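Local coordinates for protein 2-hydroxyisobutyryl-CoA synthetase (Aquincola tertiaricarbonis, PDB 6HDY) that is a synthetase of the ANL superfamily of AMP-binding enzymes, in which a large N-terminal domain is joined to a smaller, mobile C-terminal domain, at residues Pro36-Met41 with His151-Trp156; Gly259-Ile264 with Ser293-Leu298; Tyr305-Asp310 with Met337-Ser342; Asp351-Pro354 with Pro360-Pro363; Asp371-Phe374 with Glu379-Tyr382. One frame throughout, in Å; residues are numbered along the deposited sequence.

Interaction 1. Residues Pro36-Met41 with His151-Trp156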
# COMPACT_ATOMS: atom_id res chain seq x y z
N PRO A 36 12.69 -29.73 0.47
CA PRO A 36 12.68 -30.96 1.28
C PRO A 36 13.88 -31.14 2.22
O PRO A 36 13.67 -31.45 3.39
CB PRO A 36 12.59 -32.09 0.24
CG PRO A 36 11.92 -31.44 -0.95
CD PRO A 36 12.40 -30.02 -0.96
N ARG A 37 15.13 -30.92 1.72
CA ARG A 37 16.34 -31.10 2.53
C ARG A 37 16.41 -30.15 3.70
O ARG A 37 16.35 -30.62 4.82
CB ARG A 37 17.64 -31.05 1.70
CG ARG A 37 18.93 -31.31 2.51
CD ARG A 37 18.99 -32.72 3.10
NE ARG A 37 20.20 -32.96 3.89
CZ ARG A 37 20.32 -33.93 4.80
NH1 ARG A 37 21.46 -34.08 5.47
NH2 ARG A 37 19.30 -34.73 5.06
N ARG A 38 16.48 -28.82 3.43
CA ARG A 38 16.56 -27.77 4.47
C ARG A 38 15.49 -27.90 5.56
O ARG A 38 15.79 -27.75 6.74
CB ARG A 38 16.53 -26.38 3.83
CG ARG A 38 17.82 -26.01 3.10
CD ARG A 38 17.70 -24.73 2.26
NE ARG A 38 17.58 -23.54 3.09
CZ ARG A 38 17.88 -22.30 2.70
NH1 ARG A 38 18.36 -22.08 1.48
NH2 ARG A 38 17.70 -21.28 3.53
N GLU A 39 14.26 -28.27 5.15
CA GLU A 39 13.07 -28.38 5.99
C GLU A 39 12.93 -29.68 6.81
O GLU A 39 12.37 -29.64 7.90
CB GLU A 39 11.80 -28.17 5.14
CG GLU A 39 11.72 -26.79 4.48
CD GLU A 39 10.48 -26.52 3.63
OE1 GLU A 39 10.52 -25.62 2.77
OE2 GLU A 39 9.46 -27.20 3.86
N THR A 40 13.39 -30.83 6.25
CA THR A 40 13.22 -32.12 6.90
C THR A 40 14.54 -32.83 7.28
O THR A 40 14.45 -33.92 7.80
CB THR A 40 12.32 -33.07 6.06
OG1 THR A 40 13.03 -33.57 4.93
CG2 THR A 40 11.01 -32.43 5.62
N MET A 41 15.73 -32.22 7.04
CA MET A 41 17.04 -32.83 7.40
C MET A 41 17.21 -33.06 8.92
O MET A 41 16.58 -32.33 9.69
CB MET A 41 18.20 -31.96 6.90
CG MET A 41 18.37 -30.63 7.63
SD MET A 41 19.40 -29.49 6.68
CE MET A 41 20.99 -30.32 6.76
N HIS A 151 9.57 -16.20 1.99
CA HIS A 151 8.12 -16.14 2.24
C HIS A 151 7.31 -17.04 1.34
O HIS A 151 6.35 -17.61 1.84
CB HIS A 151 7.62 -14.69 2.19
CG HIS A 151 7.98 -13.94 3.43
ND1 HIS A 151 7.58 -12.66 3.62
CD2 HIS A 151 8.69 -14.34 4.51
CE1 HIS A 151 8.04 -12.31 4.81
NE2 HIS A 151 8.71 -13.29 5.38
N ALA A 152 7.66 -17.17 0.02
CA ALA A 152 6.97 -18.09 -0.91
C ALA A 152 7.09 -19.53 -0.40
O ALA A 152 6.12 -20.28 -0.46
CB ALA A 152 7.59 -18.01 -2.31
N ARG A 153 8.27 -19.89 0.13
CA ARG A 153 8.60 -21.19 0.69
C ARG A 153 7.67 -21.57 1.87
O ARG A 153 7.08 -22.65 1.87
CB ARG A 153 10.08 -21.20 1.11
CG ARG A 153 10.47 -22.32 2.05
CD ARG A 153 11.95 -22.36 2.20
NE ARG A 153 12.37 -23.30 3.24
CZ ARG A 153 13.55 -23.28 3.84
NH1 ARG A 153 14.45 -22.37 3.49
NH2 ARG A 153 13.84 -24.17 4.77
N ILE A 154 7.55 -20.66 2.85
CA ILE A 154 6.75 -20.81 4.06
C ILE A 154 5.24 -20.76 3.71
O ILE A 154 4.46 -21.46 4.34
CB ILE A 154 7.20 -19.73 5.08
CG1 ILE A 154 8.66 -19.96 5.52
CG2 ILE A 154 6.28 -19.69 6.29
CD1 ILE A 154 9.38 -18.73 6.03
N MET A 155 4.83 -19.93 2.72
CA MET A 155 3.42 -19.85 2.29
C MET A 155 3.00 -21.18 1.61
O MET A 155 1.87 -21.62 1.76
CB MET A 155 3.20 -18.64 1.37
CG MET A 155 3.03 -17.33 2.13
SD MET A 155 3.08 -15.87 1.04
CE MET A 155 1.67 -16.18 0.02
N TRP A 156 3.94 -21.81 0.89
CA TRP A 156 3.76 -23.12 0.27
C TRP A 156 3.52 -24.13 1.41
O TRP A 156 2.64 -24.99 1.30
CB TRP A 156 4.99 -23.50 -0.58
CG TRP A 156 4.90 -24.88 -1.18
CD1 TRP A 156 5.06 -26.06 -0.53
CD2 TRP A 156 4.63 -25.20 -2.55
NE1 TRP A 156 4.84 -27.10 -1.40
CE2 TRP A 156 4.59 -26.61 -2.65
CE3 TRP A 156 4.40 -24.43 -3.70
CZ2 TRP A 156 4.37 -27.27 -3.86
CZ3 TRP A 156 4.16 -25.09 -4.90
CH2 TRP A 156 4.14 -26.49 -4.97
O HOH W 1 7.37 -25.42 2.39
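Arg153 makes every contact from its segment, meeting Arg38 and Glu39. With CG anti to the backbone N (chi1 164°) and the chain extended as far as NE, it approaches Glu39 from the opposite direction, and the carboxylate and guanidinium planes come within 5° of parallel. NE donates to Glu39 OE1 over 3.0 Å as part of a salt bridge, reaching the oxygen from its anti side, tilted out of the carboxylate plane. On the packed side, Arg153 NH2 lies against Glu39 CG at 3.4 Å, while Arg153 NH1 stands over one face of the Arg38 guanidinium, 3.4 Å from Arg38 NE, with the two planes almost perpendicular. Within the N-terminal domain of the ANL fold, this joins the short helix 36-40 to helix 141-157. Asp302 forms salt bridges with both arginines and Glu331 with Arg38, so the two cations gather round carboxylates, which should compensate their positive charges. The looser side is bridged by water. One molecule, 3.1 Å from Glu39 OE2, also lies 2.8 Å from the backbone Arg153 O; with acceptors outnumbering protons, it need not serve both. Glu39 OE2 also has a salt bridge to Arg357.

Interaction 2. Residues Gly259-Ile264 with Ser293-Leu298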
# COMPACT_ATOMS: atom_id res chain seq x y z
N GLY A 259 -9.73 -19.19 22.02
CA GLY A 259 -11.02 -18.67 21.58
C GLY A 259 -11.01 -17.74 20.38
O GLY A 259 -12.02 -17.59 19.69
N VAL A 260 -9.86 -17.08 20.13
CA VAL A 260 -9.69 -16.16 19.00
C VAL A 260 -9.54 -16.99 17.72
O VAL A 260 -10.26 -16.73 16.75
CB VAL A 260 -8.52 -15.14 19.21
CG1 VAL A 260 -8.31 -14.27 17.98
CG2 VAL A 260 -8.78 -14.27 20.44
N LYS A 261 -8.62 -17.99 17.72
CA LYS A 261 -8.38 -18.86 16.54
C LYS A 261 -9.69 -19.57 16.11
O LYS A 261 -10.03 -19.56 14.92
CB LYS A 261 -7.27 -19.89 16.82
CG LYS A 261 -6.81 -20.62 15.56
CD LYS A 261 -5.97 -21.85 15.83
CE LYS A 261 -5.32 -22.34 14.55
NZ LYS A 261 -4.35 -23.43 14.81
N ASP A 262 -10.41 -20.15 17.09
CA ASP A 262 -11.66 -20.87 16.88
C ASP A 262 -12.76 -19.97 16.33
O ASP A 262 -13.48 -20.39 15.43
CB ASP A 262 -12.09 -21.62 18.16
CG ASP A 262 -11.11 -22.70 18.59
OD1 ASP A 262 -10.21 -23.05 17.79
OD2 ASP A 262 -11.26 -23.22 19.72
N ARG A 263 -12.86 -18.72 16.84
CA ARG A 263 -13.83 -17.74 16.34
C ARG A 263 -13.57 -17.38 14.88
O ARG A 263 -14.51 -17.31 14.10
CB ARG A 263 -13.85 -16.46 17.20
CG ARG A 263 -14.86 -16.52 18.35
CD ARG A 263 -14.74 -15.32 19.28
NE ARG A 263 -15.59 -15.46 20.46
CZ ARG A 263 -16.63 -14.67 20.75
NH1 ARG A 263 -16.94 -13.66 19.94
NH2 ARG A 263 -17.35 -14.89 21.84
N ILE A 264 -12.30 -17.18 14.50
CA ILE A 264 -11.93 -16.82 13.12
C ILE A 264 -12.18 -18.00 12.16
O ILE A 264 -12.87 -17.82 11.16
CB ILE A 264 -10.50 -16.21 12.99
CG1 ILE A 264 -10.32 -15.02 13.96
CG2 ILE A 264 -10.24 -15.78 11.53
CD1 ILE A 264 -8.89 -14.57 14.19
N SER A 293 1.26 -28.92 10.89
CA SER A 293 1.62 -28.41 12.22
C SER A 293 0.93 -27.06 12.31
O SER A 293 1.58 -26.01 12.25
CB SER A 293 3.14 -28.26 12.33
OG SER A 293 3.79 -29.45 11.89
N ASN A 294 -0.42 -27.08 12.29
CA ASN A 294 -1.25 -25.87 12.20
C ASN A 294 -1.43 -25.11 13.51
O ASN A 294 -1.96 -24.00 13.48
CB ASN A 294 -2.62 -26.17 11.54
CG ASN A 294 -3.45 -27.13 12.35
OD1 ASN A 294 -2.95 -28.11 12.89
ND2 ASN A 294 -4.73 -26.83 12.51
N ASP A 295 -1.03 -25.69 14.65
CA ASP A 295 -1.08 -24.97 15.93
C ASP A 295 0.30 -24.37 16.23
O ASP A 295 1.33 -25.03 16.07
CB ASP A 295 -1.59 -25.83 17.10
CG ASP A 295 -3.02 -26.33 16.93
OD1 ASP A 295 -3.92 -25.49 16.70
OD2 ASP A 295 -3.24 -27.55 17.05
N GLY A 296 0.29 -23.10 16.60
CA GLY A 296 1.52 -22.39 16.91
C GLY A 296 2.38 -22.17 15.68
O GLY A 296 1.88 -22.03 14.56
N MET A 297 3.71 -22.12 15.90
CA MET A 297 4.64 -21.82 14.82
C MET A 297 5.88 -22.66 14.89
O MET A 297 6.32 -22.98 15.98
CB MET A 297 5.07 -20.34 14.89
CG MET A 297 3.92 -19.35 14.74
SD MET A 297 4.41 -17.60 14.72
CE MET A 297 4.84 -17.34 16.39
N LEU A 298 6.48 -22.96 13.74
CA LEU A 298 7.78 -23.61 13.69
C LEU A 298 8.85 -22.50 13.53
O LEU A 298 8.55 -21.45 12.97
CB LEU A 298 7.87 -24.55 12.47
CG LEU A 298 6.97 -25.80 12.41
CD1 LEU A 298 7.46 -26.74 11.35
CD2 LEU A 298 6.82 -26.50 13.79
O HOH W 2 -2.10 -21.55 15.74
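Lys261 spans the gap between its helix and the turn at Asn294 and Asp295 on its own, illustrating how one long side chain can join segments whose backbones stay well apart. Its CB points toward the turn. From there the chain runs fully stretched: CG is anti to the backbone N (chi1 -169°), and every later torsion is also close to 180°. CB, CG and CD serve as a spacer, and the first atom to approach the turn is CE, which comes to 3.9 Å from Asn294 O. The tip, NZ, gathers three acceptors, as many as a charged ammonium has protons. It donates to the backbone Asn294 O over 2.8 Å, coming from well above the carbonyl plane rather than along a lone pair. It also forms a salt bridge to Asp295 OD1 at 2.8 Å, on the anti side of the carboxylate and tilted out of its plane. The third acceptor is a water 3.1 Å from NZ, which in turn accepts from the backbone Gly296 N. Three acceptors around NZ would be expected to favour the protonated form of this buried lysine. Here a salt bridge with added carbonyl and water bonds ties helix 258-268 to the turn leading into strand 297-299 of a three-stranded antiparallel sheet in the N-terminal domain.

Interaction 3. Residues Tyr305-Asp310 with Met337-Ser342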
# COMPACT_ATOMS: atom_id res chain seq x y z
N TYR A 305 18.01 -17.78 12.56
CA TYR A 305 18.30 -18.58 13.74
C TYR A 305 17.60 -18.01 14.98
O TYR A 305 17.97 -16.95 15.48
CB TYR A 305 19.83 -18.71 13.92
CG TYR A 305 20.26 -19.52 15.12
CD1 TYR A 305 19.77 -20.81 15.33
CD2 TYR A 305 21.16 -19.00 16.05
CE1 TYR A 305 20.16 -21.56 16.45
CE2 TYR A 305 21.57 -19.74 17.16
CZ TYR A 305 21.07 -21.02 17.35
OH TYR A 305 21.48 -21.75 18.44
N THR A 306 16.55 -18.71 15.44
CA THR A 306 15.78 -18.31 16.63
C THR A 306 16.37 -19.00 17.88
O THR A 306 16.60 -20.23 17.88
CB THR A 306 14.27 -18.62 16.46
OG1 THR A 306 13.73 -17.94 15.33
CG2 THR A 306 13.44 -18.26 17.71
N GLU A 307 16.55 -18.22 18.95
CA GLU A 307 17.01 -18.68 20.26
C GLU A 307 15.98 -18.23 21.30
O GLU A 307 15.68 -17.05 21.38
CB GLU A 307 18.35 -18.05 20.62
CG GLU A 307 19.49 -18.33 19.67
CD GLU A 307 20.69 -17.47 19.99
OE1 GLU A 307 20.72 -16.30 19.55
OE2 GLU A 307 21.55 -17.92 20.78
N VAL A 308 15.46 -19.15 22.10
CA VAL A 308 14.52 -18.75 23.15
C VAL A 308 15.35 -18.71 24.43
O VAL A 308 15.87 -19.72 24.90
CB VAL A 308 13.22 -19.58 23.17
CG1 VAL A 308 12.36 -19.27 24.39
CG2 VAL A 308 12.44 -19.35 21.89
N CYS A 309 15.57 -17.48 24.92
CA CYS A 309 16.52 -17.21 25.97
C CYS A 309 15.93 -16.74 27.29
O CYS A 309 14.85 -16.15 27.36
CB CYS A 309 17.56 -16.21 25.46
SG CYS A 309 18.43 -16.75 23.95
N ASP A 310 16.72 -16.95 28.35
CA ASP A 310 16.40 -16.46 29.67
C ASP A 310 16.80 -14.96 29.63
O ASP A 310 17.98 -14.67 29.39
CB ASP A 310 17.22 -17.24 30.71
CG ASP A 310 16.89 -16.97 32.16
OD1 ASP A 310 16.34 -15.89 32.46
OD2 ASP A 310 17.24 -17.83 33.01
N MET A 337 20.53 -8.36 11.25
CA MET A 337 20.29 -8.40 12.69
C MET A 337 20.96 -9.62 13.28
O MET A 337 20.67 -10.74 12.85
CB MET A 337 18.78 -8.44 13.00
CG MET A 337 18.00 -7.19 12.67
SD MET A 337 18.48 -5.62 13.43
CE MET A 337 18.95 -6.05 14.93
N ILE A 338 21.90 -9.40 14.21
CA ILE A 338 22.63 -10.49 14.85
C ILE A 338 22.33 -10.48 16.33
O ILE A 338 22.81 -9.63 17.08
CB ILE A 338 24.16 -10.51 14.53
CG1 ILE A 338 24.41 -10.41 13.00
CG2 ILE A 338 24.82 -11.77 15.11
CD1 ILE A 338 25.79 -10.06 12.63
N ARG A 339 21.52 -11.44 16.74
CA ARG A 339 21.06 -11.62 18.11
C ARG A 339 20.23 -10.42 18.57
O ARG A 339 20.51 -9.82 19.60
CB ARG A 339 22.22 -12.00 19.07
CG ARG A 339 22.50 -13.47 18.99
CD ARG A 339 23.63 -14.01 19.84
NE ARG A 339 23.57 -13.62 21.25
CZ ARG A 339 22.90 -14.26 22.20
NH1 ARG A 339 22.15 -15.31 21.90
NH2 ARG A 339 22.96 -13.84 23.46
N LEU A 340 19.20 -10.07 17.79
CA LEU A 340 18.28 -9.01 18.20
C LEU A 340 17.30 -9.57 19.23
O LEU A 340 16.66 -10.61 19.01
CB LEU A 340 17.52 -8.36 17.02
CG LEU A 340 16.39 -7.33 17.33
CD1 LEU A 340 16.95 -6.02 17.90
CD2 LEU A 340 15.55 -7.04 16.07
N LEU A 341 17.22 -8.87 20.37
CA LEU A 341 16.33 -9.17 21.49
C LEU A 341 14.90 -8.72 21.09
O LEU A 341 14.70 -7.56 20.76
CB LEU A 341 16.84 -8.44 22.75
CG LEU A 341 15.95 -8.49 24.01
CD1 LEU A 341 15.73 -9.92 24.49
CD2 LEU A 341 16.56 -7.67 25.13
N SER A 342 13.94 -9.65 21.07
CA SER A 342 12.56 -9.33 20.68
C SER A 342 11.82 -8.61 21.78
O SER A 342 11.03 -7.71 21.49
CB SER A 342 11.80 -10.59 20.28
OG SER A 342 11.53 -11.39 21.42
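The guanidinium of Arg339 meets the carboxylate of Glu307 at its edge, with Glu307 CD in the guanidinium plane and the two flat groups turned 62° apart. Residues 305-310 put nothing squarely over either face; Cys309 SG approaches only obliquely, 4.5 Å from Arg339 NH1. One nitrogen lies near both oxygens: NH1 is 2.9 Å from Glu307 OE2 in a salt bridge and 2.9 Å from Glu307 OE1, to which it donates a weak, bent hydrogen bond (N-H...O 142°). The arginine chain bends about its CG-CD bond (chi3 50°), which brings the guanidinium back toward Glu307. Nearer the backbone, Arg339 CG sits 3.4 Å from Glu307 OE1. The remaining nitrogens hold the group from elsewhere, NE bonding to Val92 O and NH2 to Met314 O, while Phe88 of helix 85-91 packs on both Glu307 and Arg339. This buried ion pair passes across strand 322-329, which separates strands 304-310 and 340-347 in a five-stranded antiparallel sheet of the N-terminal domain. Arg339 has the left-handed backbone conformation and, together with Leu340, faces Tyr327, the geometry of a G1 beta bulge.

Interaction 4. Residues Asp351-Pro354 with Pro360-Pro363. With SO4 (sulfate ion), chain E.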
# COMPACT_ATOMS: atom_id res chain seq x y z
N ASP A 351 9.75 -31.49 19.93
CA ASP A 351 9.16 -32.79 19.64
C ASP A 351 8.77 -32.86 18.16
O ASP A 351 8.68 -31.83 17.50
CB ASP A 351 7.96 -33.05 20.56
CG ASP A 351 8.33 -32.95 22.02
OD1 ASP A 351 9.44 -33.39 22.39
OD2 ASP A 351 7.53 -32.38 22.79
N GLU A 352 8.56 -34.09 17.64
CA GLU A 352 8.18 -34.40 16.26
C GLU A 352 6.99 -33.53 15.82
O GLU A 352 6.06 -33.30 16.61
CB GLU A 352 7.81 -35.90 16.17
CG GLU A 352 7.97 -36.52 14.80
CD GLU A 352 7.72 -38.02 14.73
OE1 GLU A 352 6.65 -38.47 15.19
OE2 GLU A 352 8.60 -38.74 14.19
N ASN A 353 7.02 -33.02 14.58
CA ASN A 353 5.95 -32.18 14.06
C ASN A 353 5.09 -32.95 13.07
O ASN A 353 5.65 -33.73 12.30
CB ASN A 353 6.52 -30.91 13.42
CG ASN A 353 7.28 -30.06 14.41
OD1 ASN A 353 6.73 -29.59 15.40
ND2 ASN A 353 8.56 -29.85 14.16
N PRO A 354 3.74 -32.75 13.07
CA PRO A 354 2.87 -33.49 12.12
C PRO A 354 3.24 -33.33 10.63
O PRO A 354 3.03 -34.28 9.86
CB PRO A 354 1.45 -32.96 12.41
CG PRO A 354 1.53 -32.35 13.76
CD PRO A 354 2.94 -31.87 13.96
N PRO A 360 12.41 -26.56 15.76
CA PRO A 360 11.80 -26.29 17.08
C PRO A 360 10.47 -25.58 16.83
O PRO A 360 10.25 -24.99 15.76
CB PRO A 360 12.79 -25.34 17.75
CG PRO A 360 14.06 -25.47 16.96
CD PRO A 360 13.60 -25.72 15.56
N ARG A 361 9.56 -25.66 17.80
CA ARG A 361 8.22 -25.13 17.69
C ARG A 361 7.89 -24.19 18.85
O ARG A 361 8.39 -24.36 19.96
CB ARG A 361 7.24 -26.33 17.69
CG ARG A 361 5.79 -26.02 17.32
CD ARG A 361 4.98 -27.31 17.25
NE ARG A 361 3.70 -27.11 16.56
CZ ARG A 361 2.84 -28.08 16.29
NH1 ARG A 361 3.10 -29.34 16.64
NH2 ARG A 361 1.69 -27.80 15.68
N LEU A 362 6.99 -23.24 18.59
CA LEU A 362 6.36 -22.35 19.54
C LEU A 362 4.89 -22.84 19.54
O LEU A 362 4.07 -22.34 18.76
CB LEU A 362 6.49 -20.87 19.12
CG LEU A 362 7.89 -20.38 18.72
CD1 LEU A 362 7.87 -18.89 18.36
CD2 LEU A 362 8.92 -20.63 19.83
N PRO A 363 4.58 -23.90 20.36
CA PRO A 363 3.24 -24.52 20.31
C PRO A 363 2.04 -23.62 20.60
O PRO A 363 0.91 -23.96 20.21
CB PRO A 363 3.33 -25.62 21.37
CG PRO A 363 4.76 -25.88 21.54
CD PRO A 363 5.45 -24.59 21.33
S SO4 E . 0.96 -31.86 17.54
O1 SO4 E . 2.41 -32.09 17.48
O2 SO4 E . 0.57 -30.73 16.70
O3 SO4 E . 0.26 -33.05 17.06
O4 SO4 E . 0.58 -31.57 18.92
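A loop folding back beside strand 361-362, the edge strand of a three-stranded antiparallel sheet, brings Asn353 and Pro354 against Arg361 and forms part of a surface site that holds a sulfate ion, probably taken from the crystallisation liquor. The two segments share no hydrogen bond; they meet by packing around the length of one arginine. That chain leaves the strand with CG anti to the backbone N (chi1 -169°) and continues extended to NE, sliding past Asn353 in the opposite direction. Asn353 OD1 rests 3.4 Å from Arg361 CD, touching the methylene part of the chain, and the amide plane stands 76° from that of the guanidinium. The other end of the amide fixes its rotation: Asn353 ND2 donates to the backbone oxygens of Arg357 and Tyr359, within the same tight loop. Farther out, the ring of Pro354 crosses the arginine at about a right angle, with Pro354 CD 3.7 Å from Arg361 NH1 and Pro354 CG 3.5 Å from sulfate O2. The proline thus lines one side of the anion, while the arginine supplies the positive counter-charge. Arg361 NH2 is partly committed elsewhere, donating to the backbone Asp295 O, and its bond to sulfate O2 is long and weak at 3.3 Å. The main grip comes from Arg361 NH1, which donates to sulfate O2 over 2.9 Å at 146° and, much more bent, makes a weak bond to sulfate O1 at 3.0 Å.

Interaction 5. Residues Asp371-Phe374 with Glu379-Tyr382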
# COMPACT_ATOMS: atom_id res chain seq x y z
N ASP A 371 6.99 -6.15 28.19
CA ASP A 371 6.65 -4.81 28.71
C ASP A 371 5.14 -4.55 28.80
O ASP A 371 4.70 -3.68 29.57
CB ASP A 371 7.37 -3.71 27.91
CG ASP A 371 8.75 -3.42 28.45
OD1 ASP A 371 8.85 -3.02 29.63
OD2 ASP A 371 9.72 -3.59 27.69
N ASP A 372 4.35 -5.30 28.04
CA ASP A 372 2.90 -5.16 28.04
C ASP A 372 2.26 -5.77 29.29
O ASP A 372 1.14 -5.38 29.67
CB ASP A 372 2.28 -5.73 26.76
CG ASP A 372 2.55 -4.89 25.53
OD1 ASP A 372 3.07 -3.75 25.69
OD2 ASP A 372 2.24 -5.36 24.41
N MET A 373 2.96 -6.75 29.90
CA MET A 373 2.53 -7.44 31.10
C MET A 373 2.33 -6.43 32.27
O MET A 373 3.12 -5.49 32.42
CB MET A 373 3.55 -8.53 31.48
CG MET A 373 3.18 -9.32 32.73
SD MET A 373 4.40 -9.29 34.08
CE MET A 373 4.16 -7.70 34.73
N PHE A 374 1.29 -6.65 33.08
CA PHE A 374 0.97 -5.86 34.27
C PHE A 374 0.76 -6.82 35.44
O PHE A 374 0.50 -8.01 35.24
CB PHE A 374 -0.25 -4.95 34.04
CG PHE A 374 -1.46 -5.69 33.53
CD1 PHE A 374 -1.64 -5.90 32.16
CD2 PHE A 374 -2.41 -6.20 34.41
CE1 PHE A 374 -2.74 -6.62 31.69
CE2 PHE A 374 -3.51 -6.92 33.93
CZ PHE A 374 -3.68 -7.12 32.58
N GLU A 379 0.30 -11.13 40.98
CA GLU A 379 0.06 -12.04 39.87
C GLU A 379 0.36 -11.38 38.52
O GLU A 379 -0.15 -10.30 38.22
CB GLU A 379 -1.37 -12.61 39.96
CG GLU A 379 -1.45 -14.10 39.67
CD GLU A 379 -0.67 -15.02 40.59
OE1 GLU A 379 -0.81 -14.90 41.83
OE2 GLU A 379 0.09 -15.87 40.07
N ASN A 380 1.25 -12.02 37.72
CA ASN A 380 1.69 -11.54 36.41
C ASN A 380 0.69 -11.88 35.31
O ASN A 380 0.40 -13.06 35.08
CB ASN A 380 3.09 -12.08 36.08
CG ASN A 380 4.20 -11.49 36.92
OD1 ASN A 380 4.00 -10.56 37.72
ND2 ASN A 380 5.40 -12.02 36.74
N ILE A 381 0.15 -10.84 34.65
CA ILE A 381 -0.87 -11.03 33.62
C ILE A 381 -0.48 -10.40 32.29
O ILE A 381 -0.10 -9.23 32.24
CB ILE A 381 -2.28 -10.51 34.11
CG1 ILE A 381 -2.67 -11.06 35.49
CG2 ILE A 381 -3.38 -10.78 33.07
CD1 ILE A 381 -3.40 -10.09 36.32
N TYR A 382 -0.66 -11.17 31.19
CA TYR A 382 -0.47 -10.71 29.82
C TYR A 382 -1.84 -10.37 29.24
O TYR A 382 -2.78 -11.13 29.47
CB TYR A 382 0.25 -11.78 28.98
CG TYR A 382 1.75 -11.68 29.11
CD1 TYR A 382 2.42 -12.26 30.19
CD2 TYR A 382 2.51 -10.93 28.22
CE1 TYR A 382 3.80 -12.14 30.35
CE2 TYR A 382 3.90 -10.81 28.35
CZ TYR A 382 4.54 -11.42 29.42
OH TYR A 382 5.89 -11.30 29.59
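Met373 lies over one face of the Tyr382 ring, while the Phe374 ring has the Ile381 carbonyl oxygen over a face and Ile381 CB and CG2 toward its CE2 and CZ. Met373 CB lies over the tyrosine face, displaced toward CZ, 3.8 Å from the centroid of the Tyr382 ring and 14° off its normal, a CH-pi contact. Met373 CG stays near Tyr382 CE1 while also coming 3.3 Å from the backbone Ile381 O, and bends at chi2 and chi3 carry SD off toward Asn380, 3.6 Å from Asn380 CG. The sulfur therefore views the Tyr382 ring only obliquely, 5.5 Å from the centroid, in a looser Met-aromatic contact. Asn380 OD1 bonds to Thr375 OG1, which anchors the amide beside the sulfur. Phe374 adopts the less common position with CG between the backbone N and carbonyl carbon (chi1 53°). This folds its ring back over the neighbouring strand, bringing Phe374 CZ to 3.7 Å from Ile381 CG2, with Ile381 CB off-centre above the ring. Pro383 and Ile386 of helix 383-391 also pack on Phe374. Between the two groups runs a beta hairpin in which Phe374 and Ile381 form an antiparallel hydrogen-bonded pair: Phe374 N donates to Ile381 O over 3.0 Å, and Ile381 N returns a bond of 2.9 Å to Phe374 O. The sequence is consistent with the A8 core motif of the ANL superfamily, at the start of the C-terminal domain. Two nearly straight backbone bonds set the register, whereas dispersion and CH-pi packing, less directional, probably only bias how the rings lie.

In the fold
Along the chain the five contacts follow in series, none nested or crossing. Interaction 1 closes the longest loop, bringing helix 141-157 back to helix 36-40. Interaction 2 then joins helix 258-268 to the turn before strand 297-299, and interaction 3 reaches across strand 322-329 within the five-stranded antiparallel sheet. Interaction 4 closes a tight loop at strand 361-362. It touches interaction 2, because strands 297-299 and 361-362 are sheet neighbours, and meets interaction 3 where Val308 packs on Leu362. Interaction 5, a short hairpin at the start of the C-terminal domain, stands apart, its centre about 35 Å from that of interaction 1 across the chain's centre.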